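Local coordinates for CdiI immunity protein (Yersinia kristensenii ATCC 33638, PDB 5E3E), which binds the RNase A-like CdiA-CT toxin of a contact-dependent growth inhibition system and probably neutralises its nuclease activity, at residues R15-Q20 and D30-A35. Sequence-based numbering, arbitrary orientation.
Sequences RCYFNQ and DETLAA
Tyr17, on helix 8-17, meets one side of helix 29-39 through Thr32 and Ala35. Its CB lies 3.8 Å from Thr32 CG2; farther out, Tyr17 CE2 comes 3.9 Å from Ala35 C and 4.3 Å from Ala35 CB, with the backbone carbon oblique to the ring. Beyond this apolar contact the phenol oxygen is hydrogen-bonded to Glu40, and the ring also meets Tyr63 of the bound toxin chain edge-to-face. An inverse gamma turn is centred on Phe18, closed by a weak bond from Asn19 N to Tyr17 O; in this all-helical immunity protein helix 29-39 is thus met by Tyr17 and by the turn at Phe18, with no hydrogen bond between the segments. The Phe18 ring meets Thr32 with a face and Leu33 with its edge. The methyl CG2 of Thr32 sits over that face in a CH-pi contact, 3.9 Å from the ring centroid and 14° off the normal, while Leu33 CD2 approaches in the ring plane, 3.7 Å from Phe18 CE2. In Thr32, chi1 of -60° sets CG2 anti to the backbone N, leaving the hydroxyl beside that N, where OG1 bonds to the carbonyl oxygen of Asn28. Asn19 makes its bond within its own segment: ND2 of Asn19 donates to Cys16 O at 2.8 Å, from above the carbonyl plane.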
ATOM      1  N   ARG A  15       2.267   2.037   1.643  1.00 11.55           N
ATOM      2  CA  ARG A  15       1.019   1.298   1.626  1.00 12.05           C
ATOM      3  C   ARG A  15      -0.106   1.991   0.910  1.00 12.08           C
ATOM      4  O   ARG A  15      -0.931   1.303   0.306  1.00 12.30           O
ATOM      5  CB  ARG A  15       0.574   0.908   3.013  1.00 12.54           C
ATOM      6  CG  ARG A  15       1.573   0.054   3.727  1.00 13.04           C
ATOM      7  CD  ARG A  15       1.079  -0.296   5.108  1.00 14.02           C
ATOM      8  NE  ARG A  15       2.038  -1.098   5.879  1.00 15.18           N
ATOM      9  CZ  ARG A  15       1.784  -1.614   7.089  1.00 16.60           C
ATOM     10  NH1 ARG A  15       0.611  -1.425   7.703  1.00 17.22           N
ATOM     11  NH2 ARG A  15       2.723  -2.294   7.723  1.00 17.33           N
ATOM     12  N   CYS A  16      -0.184   3.315   0.965  1.00 11.93           N
ATOM     13  CA  CYS A  16      -1.294   4.015   0.347  1.00 12.27           C
ATOM     14  C   CYS A  16      -0.931   4.464  -1.063  1.00 11.89           C
ATOM     15  O   CYS A  16      -1.824   4.538  -1.923  1.00 12.08           O
ATOM     16  CB  CYS A  16      -1.773   5.196   1.175  1.00 12.77           C
ATOM     17  SG  CYS A  16      -2.640   4.705   2.682  1.00 14.42           S
ATOM     18  N   TYR A  17       0.322   4.886  -1.278  1.00 11.54           N
ATOM     19  CA  TYR A  17       0.734   5.323  -2.591  1.00 11.52           C
ATOM     20  C   TYR A  17       1.284   4.145  -3.366  1.00 11.42           C
ATOM     21  O   TYR A  17       0.793   3.892  -4.466  1.00 11.42           O
ATOM     22  CB  TYR A  17       1.735   6.498  -2.536  1.00 11.66           C
ATOM     23  CG  TYR A  17       1.008   7.809  -2.306  1.00 11.91           C
ATOM     24  CD1 TYR A  17       0.622   8.208  -1.038  1.00 11.92           C
ATOM     25  CD2 TYR A  17       0.655   8.624  -3.409  1.00 12.19           C
ATOM     26  CE1 TYR A  17      -0.090   9.378  -0.855  1.00 12.26           C
ATOM     27  CE2 TYR A  17      -0.012   9.805  -3.232  1.00 12.68           C
ATOM     28  CZ  TYR A  17      -0.386  10.183  -1.959  1.00 12.68           C
ATOM     29  OH  TYR A  17      -1.085  11.357  -1.793  1.00 12.95           O
ATOM     30  N   PHE A  18       2.284   3.449  -2.828  1.00 11.18           N
ATOM     31  CA  PHE A  18       2.786   2.241  -3.500  1.00 11.57           C
ATOM     32  C   PHE A  18       1.928   1.023  -3.246  1.00 11.69           C
ATOM     33  O   PHE A  18       2.421  -0.060  -2.973  1.00 12.03           O
ATOM     34  CB  PHE A  18       4.265   2.000  -3.235  1.00 11.65           C
ATOM     35  CG  PHE A  18       5.156   3.018  -3.878  1.00 11.81           C
ATOM     36  CD1 PHE A  18       5.404   2.973  -5.227  1.00 12.15           C
ATOM     37  CD2 PHE A  18       5.696   4.060  -3.142  1.00 12.10           C
ATOM     38  CE1 PHE A  18       6.225   3.915  -5.830  1.00 12.30           C
ATOM     39  CE2 PHE A  18       6.532   5.013  -3.746  1.00 12.27           C
ATOM     40  CZ  PHE A  18       6.775   4.931  -5.095  1.00 12.63           C
ATOM     41  N   ASN A  19       0.607   1.211  -3.355  1.00 11.86           N
ATOM     42  CA  ASN A  19      -0.342   0.117  -3.294  1.00 12.13           C
ATOM     43  C   ASN A  19      -0.250  -0.734  -4.582  1.00 12.25           C
ATOM     44  O   ASN A  19       0.430  -0.373  -5.522  1.00 11.89           O
ATOM     45  CB  ASN A  19      -1.765   0.620  -3.014  1.00 12.28           C
ATOM     46  CG  ASN A  19      -2.342   1.406  -4.156  1.00 12.59           C
ATOM     47  OD1 ASN A  19      -2.560   0.870  -5.233  1.00 12.84           O
ATOM     48  ND2 ASN A  19      -2.590   2.699  -3.939  1.00 12.74           N
ATOM     49  N   GLN A  20      -0.904  -1.900  -4.606  1.00 12.55           N
ATOM     50  CA  GLN A  20      -0.789  -2.786  -5.763  1.00 13.10           C
ATOM     51  C   GLN A  20      -1.261  -2.153  -7.071  1.00 13.26           C
ATOM     52  O   GLN A  20      -0.890  -2.617  -8.159  1.00 13.61           O
ATOM     53  CB  GLN A  20      -1.592  -4.073  -5.540  1.00 13.65           C
ATOM     54  CG  GLN A  20      -0.956  -4.993  -4.526  1.00 14.03           C
ATOM     55  CD  GLN A  20      -1.718  -6.299  -4.347  1.00 14.55           C
ATOM     56  OE1 GLN A  20      -2.326  -6.832  -5.284  1.00 14.76           O
ATOM     57  NE2 GLN A  20      -1.671  -6.834  -3.140  1.00 14.91           N
ATOM     58  N   ASP A  30       8.120   7.109 -10.205  1.00 15.83           N
ATOM     59  CA  ASP A  30       8.417   8.514  -9.985  1.00 16.23           C
ATOM     60  C   ASP A  30       7.158   9.378 -10.127  1.00 15.74           C
ATOM     61  O   ASP A  30       7.029  10.401  -9.449  1.00 15.23           O
ATOM     62  CB  ASP A  30       9.553   8.957 -10.906  1.00 17.28           C
ATOM     63  CG  ASP A  30      10.902   8.507 -10.406  1.00 18.22           C
ATOM     64  OD1 ASP A  30      11.002   8.023  -9.237  1.00 18.81           O
ATOM     65  OD2 ASP A  30      11.883   8.683 -11.163  1.00 19.78           O
ATOM     66  N   GLU A  31       6.215   8.952 -10.953  1.00 15.50           N
ATOM     67  CA  GLU A  31       4.939   9.683 -11.058  1.00 15.59           C
ATOM     68  C   GLU A  31       4.139   9.479  -9.772  1.00 14.43           C
ATOM     69  O   GLU A  31       3.459  10.375  -9.335  1.00 14.22           O
ATOM     70  CB  GLU A  31       4.155   9.218 -12.295  1.00 16.56           C
ATOM     71  CG  GLU A  31       4.787   9.782 -13.581  1.00 18.25           C
ATOM     72  CD  GLU A  31       4.416   9.045 -14.855  1.00 20.18           C
ATOM     73  OE1 GLU A  31       3.981   7.862 -14.801  1.00 19.59           O
ATOM     74  OE2 GLU A  31       4.588   9.652 -15.965  1.00 22.90           O
ATOM     75  N   THR A  32       4.283   8.311  -9.161  1.00 13.71           N
ATOM     76  CA  THR A  32       3.691   8.053  -7.840  1.00 13.20           C
ATOM     77  C   THR A  32       4.273   9.005  -6.756  1.00 12.68           C
ATOM     78  O   THR A  32       3.536   9.645  -5.995  1.00 12.18           O
ATOM     79  CB  THR A  32       3.822   6.572  -7.472  1.00 13.32           C
ATOM     80  OG1 THR A  32       3.135   5.795  -8.469  1.00 13.80           O
ATOM     81  CG2 THR A  32       3.230   6.296  -6.078  1.00 13.43           C
ATOM     82  N   LEU A  33       5.596   9.101  -6.715  1.00 12.42           N
ATOM     83  CA  LEU A  33       6.268  10.050  -5.819  1.00 12.49           C
ATOM     84  C   LEU A  33       5.834  11.465  -6.076  1.00 12.53           C
ATOM     85  O   LEU A  33       5.610  12.201  -5.138  1.00 12.66           O
ATOM     86  CB  LEU A  33       7.802   9.934  -5.947  1.00 12.49           C
ATOM     87  CG  LEU A  33       8.412   8.604  -5.521  1.00 12.51           C
ATOM     88  CD1 LEU A  33       9.906   8.513  -5.821  1.00 12.89           C
ATOM     89  CD2 LEU A  33       8.110   8.309  -4.068  1.00 12.45           C
ATOM     90  N   ALA A  34       5.630  11.847  -7.337  1.00 12.79           N
ATOM     91  CA  ALA A  34       5.188  13.195  -7.644  1.00 12.76           C
ATOM     92  C   ALA A  34       3.766  13.446  -7.187  1.00 12.47           C
ATOM     93  O   ALA A  34       3.455  14.546  -6.754  1.00 12.40           O
ATOM     94  CB  ALA A  34       5.310  13.486  -9.127  1.00 13.11           C
ATOM     95  N   ALA A  35       2.895  12.446  -7.292  1.00 12.17           N
ATOM     96  CA  ALA A  35       1.517  12.573  -6.817  1.00 12.17           C
ATOM     97  C   ALA A  35       1.480  12.752  -5.289  1.00 12.34           C
ATOM     98  O   ALA A  35       0.703  13.558  -4.777  1.00 12.56           O
ATOM     99  CB  ALA A  35       0.698  11.352  -7.219  1.00 12.11           C
TER